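Local coordinates for Galactose/lactose metabolism regulatory protein GAL80 (PDB 3BTV) that represses the yeast galactose and lactose metabolic genes by binding the activator GAL4 and blocking its transcriptional activation when no inducing sugar is present, at residues 159-167 with 316-324; 227-238 with 262-273. The protein carries 1 engineered substitution. All coordinates share one frame; numbering follows the deposited sequence.

Interaction 1: residues 159-167 with 316-324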
loop_
_atom_site.group_PDB
_atom_site.type_symbol
_atom_site.label_atom_id
_atom_site.label_comp_id
_atom_site.label_asym_id
_atom_site.label_seq_id
_atom_site.Cartn_x
_atom_site.Cartn_y
_atom_site.Cartn_z
ATOM N N PRO B 159 15.997 -19.768 -2.306
ATOM C CA PRO B 159 15.399 -20.661 -3.302
ATOM C C PRO B 159 14.026 -20.130 -3.707
ATOM O O PRO B 159 13.605 -20.302 -4.847
ATOM C CB PRO B 159 15.258 -21.995 -2.549
ATOM C CG PRO B 159 16.150 -21.866 -1.339
ATOM C CD PRO B 159 16.137 -20.412 -0.990
ATOM N N TYR B 160 13.332 -19.496 -2.774
ATOM C CA TYR B 160 12.033 -18.886 -3.079
ATOM C C TYR B 160 12.132 -17.730 -4.069
ATOM O O TYR B 160 11.342 -17.630 -5.014
ATOM C CB TYR B 160 11.368 -18.414 -1.798
ATOM C CG TYR B 160 11.141 -19.548 -0.819
ATOM C CD1 TYR B 160 11.958 -19.712 0.300
ATOM C CD2 TYR B 160 10.115 -20.458 -1.020
ATOM C CE1 TYR B 160 11.743 -20.767 1.201
ATOM C CE2 TYR B 160 9.895 -21.513 -0.133
ATOM C CZ TYR B 160 10.712 -21.670 0.967
ATOM O OH TYR B 160 10.474 -22.714 1.842
ATOM N N ILE B 161 13.102 -16.854 -3.841
ATOM C CA ILE B 161 13.326 -15.728 -4.733
ATOM C C ILE B 161 13.685 -16.208 -6.135
ATOM O O ILE B 161 13.119 -15.738 -7.116
ATOM C CB ILE B 161 14.468 -14.819 -4.207
ATOM C CG1 ILE B 161 14.158 -14.350 -2.789
ATOM C CG2 ILE B 161 14.676 -13.626 -5.115
ATOM C CD1 ILE B 161 12.784 -13.796 -2.628
ATOM N N LEU B 162 14.619 -17.151 -6.231
ATOM C CA LEU B 162 15.047 -17.630 -7.544
ATOM C C LEU B 162 13.902 -18.320 -8.294
ATOM O O LEU B 162 13.745 -18.126 -9.492
ATOM C CB LEU B 162 16.254 -18.564 -7.407
ATOM C CG LEU B 162 17.510 -17.802 -6.973
ATOM C CD1 LEU B 162 18.607 -18.769 -6.587
ATOM C CD2 LEU B 162 17.957 -16.870 -8.095
ATOM N N ARG B 163 13.099 -19.115 -7.588
ATOM C CA ARG B 163 11.927 -19.746 -8.209
ATOM C C ARG B 163 10.951 -18.674 -8.718
ATOM O O ARG B 163 10.474 -18.741 -9.849
ATOM C CB ARG B 163 11.213 -20.690 -7.233
ATOM C CG ARG B 163 11.860 -22.073 -7.096
ATOM C CD ARG B 163 11.233 -23.109 -8.040
ATOM N NE ARG B 163 11.688 -24.475 -7.756
ATOM C CZ ARG B 163 11.121 -25.582 -8.237
ATOM N NH1 ARG B 163 10.062 -25.502 -9.032
ATOM N NH2 ARG B 163 11.611 -26.775 -7.920
ATOM N N ALA B 164 10.669 -17.670 -7.897
ATOM C CA ALA B 164 9.777 -16.588 -8.342
ATOM C C ALA B 164 10.335 -15.871 -9.585
ATOM O O ALA B 164 9.603 -15.614 -10.570
ATOM C CB ALA B 164 9.529 -15.609 -7.220
ATOM N N LYS B 165 11.628 -15.554 -9.539
ATOM C CA LYS B 165 12.295 -14.880 -10.653
ATOM C C LYS B 165 12.168 -15.717 -11.930
ATOM O O LYS B 165 11.910 -15.186 -13.010
ATOM C CB LYS B 165 13.775 -14.663 -10.346
ATOM C CG LYS B 165 14.545 -13.846 -11.420
ATOM C CD LYS B 165 15.965 -13.531 -10.921
ATOM C CE LYS B 165 16.868 -12.945 -12.002
ATOM N NZ LYS B 165 16.349 -11.696 -12.595
ATOM N N GLU B 166 12.368 -17.029 -11.791
ATOM C CA GLU B 166 12.303 -17.938 -12.934
ATOM C C GLU B 166 10.906 -17.918 -13.531
ATOM O O GLU B 166 10.752 -17.763 -14.738
ATOM C CB GLU B 166 12.690 -19.369 -12.536
ATOM C CG GLU B 166 14.176 -19.529 -12.237
ATOM C CD GLU B 166 14.535 -20.896 -11.663
ATOM O OE1 GLU B 166 13.622 -21.730 -11.473
ATOM O OE2 GLU B 166 15.734 -21.129 -11.394
ATOM N N LEU B 167 9.891 -18.051 -12.674
ATOM C CA LEU B 167 8.508 -18.053 -13.139
ATOM C C LEU B 167 8.165 -16.752 -13.866
ATOM O O LEU B 167 7.580 -16.748 -14.955
ATOM C CB LEU B 167 7.560 -18.316 -11.969
ATOM C CG LEU B 167 7.684 -19.768 -11.471
ATOM C CD1 LEU B 167 7.061 -19.985 -10.102
ATOM C CD2 LEU B 167 7.109 -20.770 -12.503
ATOM N N GLU B 316 11.866 -13.145 6.551
ATOM C CA GLU B 316 12.735 -13.914 5.680
ATOM C C GLU B 316 11.636 -14.419 4.751
ATOM O O GLU B 316 10.459 -14.264 5.078
ATOM C CB GLU B 316 13.375 -15.091 6.416
ATOM C CG GLU B 316 14.791 -14.831 6.911
ATOM C CD GLU B 316 15.788 -14.665 5.774
ATOM O OE1 GLU B 316 15.645 -15.366 4.752
ATOM O OE2 GLU B 316 16.715 -13.838 5.898
ATOM N N ILE B 317 11.964 -15.000 3.604
ATOM C CA ILE B 317 10.904 -15.600 2.785
ATOM C C ILE B 317 10.875 -17.088 3.053
ATOM O O ILE B 317 11.918 -17.747 3.048
ATOM C CB ILE B 317 11.097 -15.342 1.278
ATOM C CG1 ILE B 317 10.977 -13.846 0.995
ATOM C CG2 ILE B 317 10.059 -16.119 0.468
ATOM C CD1 ILE B 317 9.636 -13.289 1.382
ATOM N N SER B 318 9.685 -17.617 3.304
ATOM C CA SER B 318 9.566 -19.007 3.694
ATOM C C SER B 318 8.449 -19.722 2.931
ATOM O O SER B 318 8.206 -20.903 3.144
ATOM C CB SER B 318 9.334 -19.113 5.201
ATOM O OG SER B 318 8.054 -18.621 5.546
ATOM N N ASN B 319 7.774 -19.009 2.038
ATOM C CA ASN B 319 6.682 -19.604 1.277
ATOM C C ASN B 319 6.433 -18.894 -0.057
ATOM O O ASN B 319 6.409 -17.666 -0.110
ATOM C CB ASN B 319 5.412 -19.588 2.122
ATOM C CG ASN B 319 4.389 -20.583 1.644
ATOM O OD1 ASN B 319 4.723 -21.709 1.279
ATOM N ND2 ASN B 319 3.127 -20.182 1.656
ATOM N N LEU B 320 6.262 -19.670 -1.127
ATOM C CA LEU B 320 5.884 -19.139 -2.446
ATOM C C LEU B 320 4.610 -19.813 -2.972
ATOM O O LEU B 320 4.511 -21.052 -3.039
ATOM C CB LEU B 320 7.019 -19.310 -3.462
ATOM C CG LEU B 320 6.713 -19.024 -4.946
ATOM C CD1 LEU B 320 6.393 -17.559 -5.187
ATOM C CD2 LEU B 320 7.888 -19.434 -5.801
ATOM N N VAL B 321 3.642 -18.993 -3.342
ATOM C CA VAL B 321 2.360 -19.480 -3.831
ATOM C C VAL B 321 2.014 -18.878 -5.193
ATOM O O VAL B 321 2.155 -17.674 -5.402
ATOM C CB VAL B 321 1.226 -19.127 -2.851
ATOM C CG1 VAL B 321 -0.050 -19.832 -3.262
ATOM C CG2 VAL B 321 1.601 -19.530 -1.414
ATOM N N LEU B 322 1.532 -19.720 -6.100
ATOM C CA LEU B 322 1.065 -19.292 -7.410
ATOM C C LEU B 322 -0.383 -19.673 -7.578
ATOM O O LEU B 322 -0.772 -20.811 -7.275
ATOM C CB LEU B 322 1.857 -19.986 -8.513
ATOM C CG LEU B 322 3.210 -19.405 -8.881
ATOM C CD1 LEU B 322 3.934 -20.431 -9.715
ATOM C CD2 LEU B 322 3.012 -18.103 -9.653
ATOM N N TYR B 323 -1.159 -18.741 -8.123
ATOM C CA TYR B 323 -2.607 -18.896 -8.242
ATOM C C TYR B 323 -3.048 -18.593 -9.649
ATOM O O TYR B 323 -2.694 -17.544 -10.210
ATOM C CB TYR B 323 -3.356 -17.892 -7.377
ATOM C CG TYR B 323 -2.937 -17.744 -5.944
ATOM C CD1 TYR B 323 -3.665 -18.355 -4.933
ATOM C CD2 TYR B 323 -1.872 -16.927 -5.590
ATOM C CE1 TYR B 323 -3.324 -18.194 -3.610
ATOM C CE2 TYR B 323 -1.530 -16.744 -4.265
ATOM C CZ TYR B 323 -2.259 -17.388 -3.280
ATOM O OH TYR B 323 -1.920 -17.245 -1.954
ATOM N N TYR B 324 -3.868 -19.485 -10.190
ATOM C CA TYR B 324 -4.466 -19.327 -11.505
ATOM C C TYR B 324 -5.978 -19.491 -11.398
ATOM O O TYR B 324 -6.467 -20.238 -10.545
ATOM C CB TYR B 324 -3.923 -20.387 -12.468
ATOM C CG TYR B 324 -4.787 -20.539 -13.700
ATOM C CD1 TYR B 324 -4.643 -19.686 -14.788
ATOM C CD2 TYR B 324 -5.770 -21.517 -13.767
ATOM C CE1 TYR B 324 -5.444 -19.815 -15.911
ATOM C CE2 TYR B 324 -6.574 -21.653 -14.883
ATOM C CZ TYR B 324 -6.408 -20.803 -15.952
ATOM O OH TYR B 324 -7.213 -20.945 -17.061
#
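Y160 buries more surface in this contact than any other residue, laying one face of its ring over the backbone at S318-N319. With CG anti to its own carbonyl carbon (chi1 -59°), the ring reaches from the helix toward the strand so that S318 C and N319 N lie over that face, offset toward the rim; Y160 CD1 comes within 3.4 Å of I317 O. The phenol oxygen Y160 OH is hydrogen-bonded to the backbone N of L358 and also lies 3.2 Å from S318 O, which is bonded to ND1 of H357. The helix here rests on a face of the mixed sheet of the C-terminal domain, nearly along the strand: the axes of 159-167 and 319-324 approach to 8.6 Å at 21°. S318 and N319 both pair with E309 in a classic beta bulge, and this bulge is what the tyrosine face covers. The remaining contacts are apolar. I317 CG2 packs against Y160 CB at 3.5 Å, while its other branch, I317 CG1, meets I161 CD1 at 4.0 Å, the two isoleucines crossing at about a right angle. L320, its CG swung anti to the backbone N (chi1 170°), runs alongside the tyrosine ring and past it to the helix side chains: L320 CB lies by Y160 CD2, L320 CD2 touches R163 CB at 3.8 Å, and L320 CD1 faces A164 CB.

Interaction 2: residues 227-238 with 262-273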
loop_
_atom_site.group_PDB
_atom_site.type_symbol
_atom_site.label_atom_id
_atom_site.label_comp_id
_atom_site.label_asym_id
_atom_site.label_seq_id
_atom_site.Cartn_x
_atom_site.Cartn_y
_atom_site.Cartn_z
ATOM N N SER B 227 13.635 -5.319 -12.877
ATOM C CA SER B 227 13.430 -3.907 -13.206
ATOM C C SER B 227 13.876 -3.023 -12.064
ATOM O O SER B 227 13.726 -3.396 -10.900
ATOM C CB SER B 227 11.955 -3.613 -13.496
ATOM O OG SER B 227 11.795 -2.251 -13.875
ATOM N N TYR B 228 14.430 -1.856 -12.394
ATOM C CA TYR B 228 14.615 -0.792 -11.414
ATOM C C TYR B 228 13.391 0.126 -11.397
ATOM O O TYR B 228 12.492 -0.001 -12.225
ATOM C CB TYR B 228 15.874 0.041 -11.720
ATOM C CG TYR B 228 17.147 -0.774 -11.662
ATOM C CD1 TYR B 228 17.887 -1.027 -12.808
ATOM C CD2 TYR B 228 17.589 -1.318 -10.465
ATOM C CE1 TYR B 228 19.047 -1.790 -12.757
ATOM C CE2 TYR B 228 18.741 -2.075 -10.405
ATOM C CZ TYR B 228 19.464 -2.309 -11.554
ATOM O OH TYR B 228 20.605 -3.070 -11.485
ATOM N N PHE B 229 13.376 1.060 -10.453
ATOM C CA PHE B 229 12.260 1.995 -10.343
ATOM C C PHE B 229 12.432 3.192 -11.259
ATOM O O PHE B 229 13.546 3.603 -11.531
ATOM C CB PHE B 229 12.097 2.473 -8.903
ATOM C CG PHE B 229 11.459 1.464 -8.017
ATOM C CD1 PHE B 229 12.230 0.532 -7.347
ATOM C CD2 PHE B 229 10.082 1.422 -7.875
ATOM C CE1 PHE B 229 11.637 -0.417 -6.537
ATOM C CE2 PHE B 229 9.477 0.467 -7.057
ATOM C CZ PHE B 229 10.262 -0.448 -6.394
ATOM N N SER B 230 11.318 3.747 -11.721
ATOM C CA SER B 230 11.332 4.957 -12.527
ATOM C C SER B 230 11.096 6.148 -11.604
ATOM O O SER B 230 11.886 7.092 -11.563
ATOM C CB SER B 230 10.238 4.875 -13.600
ATOM O OG SER B 230 9.845 6.156 -14.041
ATOM N N ARG B 231 10.007 6.086 -10.846
ATOM C CA ARG B 231 9.629 7.169 -9.942
ATOM C C ARG B 231 9.267 6.603 -8.578
ATOM O O ARG B 231 8.754 5.507 -8.492
ATOM C CB ARG B 231 8.444 7.946 -10.523
ATOM C CG ARG B 231 8.754 8.591 -11.885
ATOM C CD ARG B 231 7.615 9.461 -12.417
ATOM N NE ARG B 231 7.543 10.753 -11.735
ATOM C CZ ARG B 231 7.020 11.856 -12.264
ATOM N NH1 ARG B 231 6.525 11.835 -13.497
ATOM N NH2 ARG B 231 7.001 12.984 -11.564
ATOM N N ILE B 232 9.546 7.348 -7.516
ATOM C CA ILE B 232 9.167 6.932 -6.179
ATOM C C ILE B 232 8.706 8.099 -5.320
ATOM O O ILE B 232 9.093 9.251 -5.533
ATOM C CB ILE B 232 10.328 6.249 -5.446
ATOM C CG1 ILE B 232 11.486 7.239 -5.290
ATOM C CG2 ILE B 232 10.804 5.043 -6.232
ATOM C CD1 ILE B 232 12.125 7.259 -3.933
ATOM N N ASN B 233 7.891 7.782 -4.329
ATOM C CA ASN B 233 7.566 8.709 -3.261
ATOM C C ASN B 233 7.580 7.962 -1.946
ATOM O O ASN B 233 7.057 6.853 -1.848
ATOM C CB ASN B 233 6.171 9.312 -3.449
ATOM C CG ASN B 233 5.919 10.490 -2.505
ATOM O OD1 ASN B 233 6.209 11.639 -2.837
ATOM N ND2 ASN B 233 5.389 10.202 -1.320
ATOM N N ALA B 234 8.155 8.571 -0.925
ATOM C CA ALA B 234 8.169 7.959 0.397
ATOM C C ALA B 234 7.760 8.916 1.509
ATOM O O ALA B 234 7.987 10.123 1.443
ATOM C CB ALA B 234 9.524 7.394 0.690
ATOM N N MET B 235 7.163 8.359 2.545
ATOM C CA MET B 235 6.991 9.080 3.789
ATOM C C MET B 235 7.589 8.215 4.888
ATOM O O MET B 235 7.255 7.029 5.011
ATOM C CB MET B 235 5.522 9.351 4.067
ATOM C CG MET B 235 4.838 10.161 2.982
ATOM S SD MET B 235 3.058 10.286 3.254
ATOM C CE MET B 235 2.571 11.209 1.793
ATOM N N VAL B 236 8.478 8.815 5.673
ATOM C CA VAL B 236 9.228 8.102 6.698
ATOM C C VAL B 236 8.819 8.662 8.051
ATOM O O VAL B 236 8.785 9.871 8.248
ATOM C CB VAL B 236 10.738 8.282 6.478
ATOM C CG1 VAL B 236 11.541 7.565 7.560
ATOM C CG2 VAL B 236 11.113 7.781 5.089
ATOM N N PHE B 237 8.499 7.780 8.986
ATOM C CA PHE B 237 7.915 8.217 10.249
ATOM C C PHE B 237 8.751 7.896 11.482
ATOM O O PHE B 237 9.278 6.793 11.627
ATOM C CB PHE B 237 6.553 7.550 10.451
ATOM C CG PHE B 237 5.538 7.898 9.407
ATOM C CD1 PHE B 237 5.580 7.319 8.145
ATOM C CD2 PHE B 237 4.522 8.786 9.697
ATOM C CE1 PHE B 237 4.634 7.650 7.187
ATOM C CE2 PHE B 237 3.565 9.109 8.742
ATOM C CZ PHE B 237 3.620 8.546 7.492
ATOM N N ASN B 238 8.839 8.858 12.391
ATOM C CA ASN B 238 9.254 8.546 13.754
ATOM C C ASN B 238 8.109 8.935 14.679
ATOM O O ASN B 238 8.183 9.931 15.386
ATOM C CB ASN B 238 10.556 9.263 14.139
ATOM C CG ASN B 238 11.073 8.842 15.509
ATOM O OD1 ASN B 238 10.628 7.849 16.082
ATOM N ND2 ASN B 238 12.012 9.610 16.042
ATOM N N PRO B 262 13.483 5.416 12.087
ATOM C CA PRO B 262 12.043 5.400 11.794
ATOM C C PRO B 262 11.295 4.194 12.364
ATOM O O PRO B 262 11.875 3.126 12.560
ATOM C CB PRO B 262 12.000 5.328 10.264
ATOM C CG PRO B 262 13.363 5.760 9.816
ATOM C CD PRO B 262 14.291 5.280 10.864
ATOM N N ASP B 263 10.004 4.378 12.616
ATOM C CA ASP B 263 9.118 3.280 12.997
ATOM C C ASP B 263 8.075 2.965 11.930
ATOM O O ASP B 263 7.246 2.072 12.117
ATOM C CB ASP B 263 8.401 3.588 14.306
ATOM C CG ASP B 263 8.019 5.037 14.419
ATOM O OD1 ASP B 263 7.096 5.463 13.696
ATOM O OD2 ASP B 263 8.661 5.748 15.222
ATOM N N HIS B 264 8.083 3.701 10.825
ATOM C CA HIS B 264 7.195 3.335 9.705
ATOM C C HIS B 264 7.678 3.915 8.400
ATOM O O HIS B 264 8.219 5.017 8.363
ATOM C CB HIS B 264 5.765 3.804 9.939
ATOM C CG HIS B 264 4.737 2.955 9.261
ATOM N ND1 HIS B 264 4.338 3.161 7.956
ATOM C CD2 HIS B 264 4.016 1.902 9.708
ATOM C CE1 HIS B 264 3.415 2.272 7.630
ATOM N NE2 HIS B 264 3.187 1.503 8.684
ATOM N N LEU B 265 7.472 3.159 7.331
ATOM C CA LEU B 265 7.804 3.605 5.996
ATOM C C LEU B 265 6.604 3.363 5.093
ATOM O O LEU B 265 6.062 2.241 5.037
ATOM C CB LEU B 265 9.026 2.849 5.450
ATOM C CG LEU B 265 9.295 3.051 3.943
ATOM C CD1 LEU B 265 9.762 4.465 3.639
ATOM C CD2 LEU B 265 10.291 2.042 3.392
ATOM N N LEU B 266 6.184 4.411 4.396
ATOM C CA LEU B 266 5.215 4.274 3.304
ATOM C C LEU B 266 5.997 4.521 2.049
ATOM O O LEU B 266 6.717 5.512 1.948
ATOM C CB LEU B 266 4.087 5.305 3.389
ATOM C CG LEU B 266 3.180 5.290 4.621
ATOM C CD1 LEU B 266 2.225 6.476 4.587
ATOM C CD2 LEU B 266 2.403 3.984 4.719
ATOM N N PHE B 267 5.881 3.620 1.089
ATOM C CA PHE B 267 6.647 3.768 -0.138
ATOM C C PHE B 267 5.798 3.357 -1.311
ATOM O O PHE B 267 5.169 2.296 -1.299
ATOM C CB PHE B 267 7.925 2.926 -0.065
ATOM C CG PHE B 267 8.641 2.770 -1.393
ATOM C CD1 PHE B 267 9.746 3.550 -1.704
ATOM C CD2 PHE B 267 8.226 1.821 -2.314
ATOM C CE1 PHE B 267 10.408 3.392 -2.908
ATOM C CE2 PHE B 267 8.880 1.661 -3.523
ATOM C CZ PHE B 267 9.973 2.440 -3.823
ATOM N N GLN B 268 5.762 4.195 -2.333
ATOM C CA GLN B 268 5.019 3.822 -3.533
ATOM C C GLN B 268 5.831 4.259 -4.729
ATOM O O GLN B 268 6.582 5.227 -4.656
ATOM C CB GLN B 268 3.610 4.424 -3.533
ATOM C CG GLN B 268 3.569 5.951 -3.642
ATOM C CD GLN B 268 2.171 6.521 -3.410
ATOM O OE1 GLN B 268 1.878 7.680 -3.736
ATOM N NE2 GLN B 268 1.307 5.709 -2.838
ATOM N N GLY B 269 5.723 3.528 -5.824
ATOM C CA GLY B 269 6.512 3.853 -6.988
ATOM C C GLY B 269 6.153 3.030 -8.192
ATOM O O GLY B 269 5.241 2.193 -8.145
ATOM N N THR B 270 6.886 3.260 -9.272
ATOM C CA THR B 270 6.618 2.588 -10.535
ATOM C C THR B 270 7.882 1.907 -11.029
ATOM O O THR B 270 8.963 2.497 -10.994
ATOM C CB THR B 270 6.180 3.593 -11.606
ATOM O OG1 THR B 270 7.178 4.602 -11.718
ATOM C CG2 THR B 270 4.891 4.254 -11.216
ATOM N N LEU B 271 7.748 0.669 -11.487
ATOM C CA LEU B 271 8.864 -0.036 -12.094
ATOM C C LEU B 271 9.102 0.491 -13.509
ATOM O O LEU B 271 8.158 0.675 -14.280
ATOM C CB LEU B 271 8.611 -1.551 -12.144
ATOM C CG LEU B 271 8.477 -2.262 -10.796
ATOM C CD1 LEU B 271 8.282 -3.762 -11.019
ATOM C CD2 LEU B 271 9.693 -1.997 -9.919
ATOM N N LEU B 272 10.372 0.715 -13.852
ATOM C CA LEU B 272 10.732 1.154 -15.203
ATOM C C LEU B 272 10.119 0.270 -16.290
ATOM O O LEU B 272 9.546 0.756 -17.263
ATOM C CB LEU B 272 12.251 1.171 -15.360
ATOM C CG LEU B 272 12.868 2.550 -15.164
ATOM C CD1 LEU B 272 14.375 2.438 -15.132
ATOM C CD2 LEU B 272 12.403 3.514 -16.274
ATOM N N ASN B 273 10.226 -1.039 -16.105
ATOM C CA ASN B 273 9.673 -1.978 -17.073
ATOM C C ASN B 273 8.176 -2.157 -16.883
ATOM O O ASN B 273 7.734 -2.891 -16.006
ATOM C CB ASN B 273 10.399 -3.326 -16.991
ATOM C CG ASN B 273 11.873 -3.217 -17.387
ATOM O OD1 ASN B 273 12.296 -2.232 -18.004
ATOM N ND2 ASN B 273 12.658 -4.230 -17.036
#
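Two neighbouring antiparallel strands, 229-237 and 264-271, pair in the mixed sheet of the C-terminal domain, with a classic beta bulge where D263 and H264 both face F237. Backbone bonds run both ways in the hydrogen-bonded pairs N233-Q268 and M235-L266; in the latter, L266 N reaches M235 O at 2.9 Å and 178°. On the face toward helices 209-225 and 405-424, F267 turns its edge to the face of F229 in a T-shaped stack, centroids 5.3 Å apart and planes at 87°. L271 CD2 covers the opposite face of F229 as a CH-pi contact, 3.9 Å from the ring centroid. I232 CG2 packs on F267 CZ at 3.6 Å. The other face meets the second subunit, where Q268 packs on F267 and F237 on T270 of that chain. F237 also has an offset edge-to-face partner in H264, and L266 CD1 against its CE1. Past the corner at S230, the S227 hydroxyl swings away from its own N (chi1 -177°) to accept N273 N at 3.0 Å, and S227 OG donates to Y228 O next door. An alanine here would probably leave the N273 N-H without its acceptor and Y228 O with one donor fewer. Y228 O also receives L272 N, at 2.8 Å.

How the interactions relate
Both contacts belong to the same mixed sheet, their centres about 22 Å apart and their nearest atoms about 7 Å, without touching. Across the sheet, strand 319-324 of interaction 1 lies second from one edge and the pair of interaction 2 toward the other, with strands 305-310, 295-301, 176-184 and 276-283 between them. Along the chain, 227-238 and 262-273 are nested inside the loop closed by 159-167 and 316-324. Interaction 1 thus sets a helix against the sheet near one end, whereas interaction 2 joins two of its strands near the other. Both lie within reach of the second subunit of the assembly; in interaction 2 the sheet face carrying F237, Q268 and T270 makes the touch.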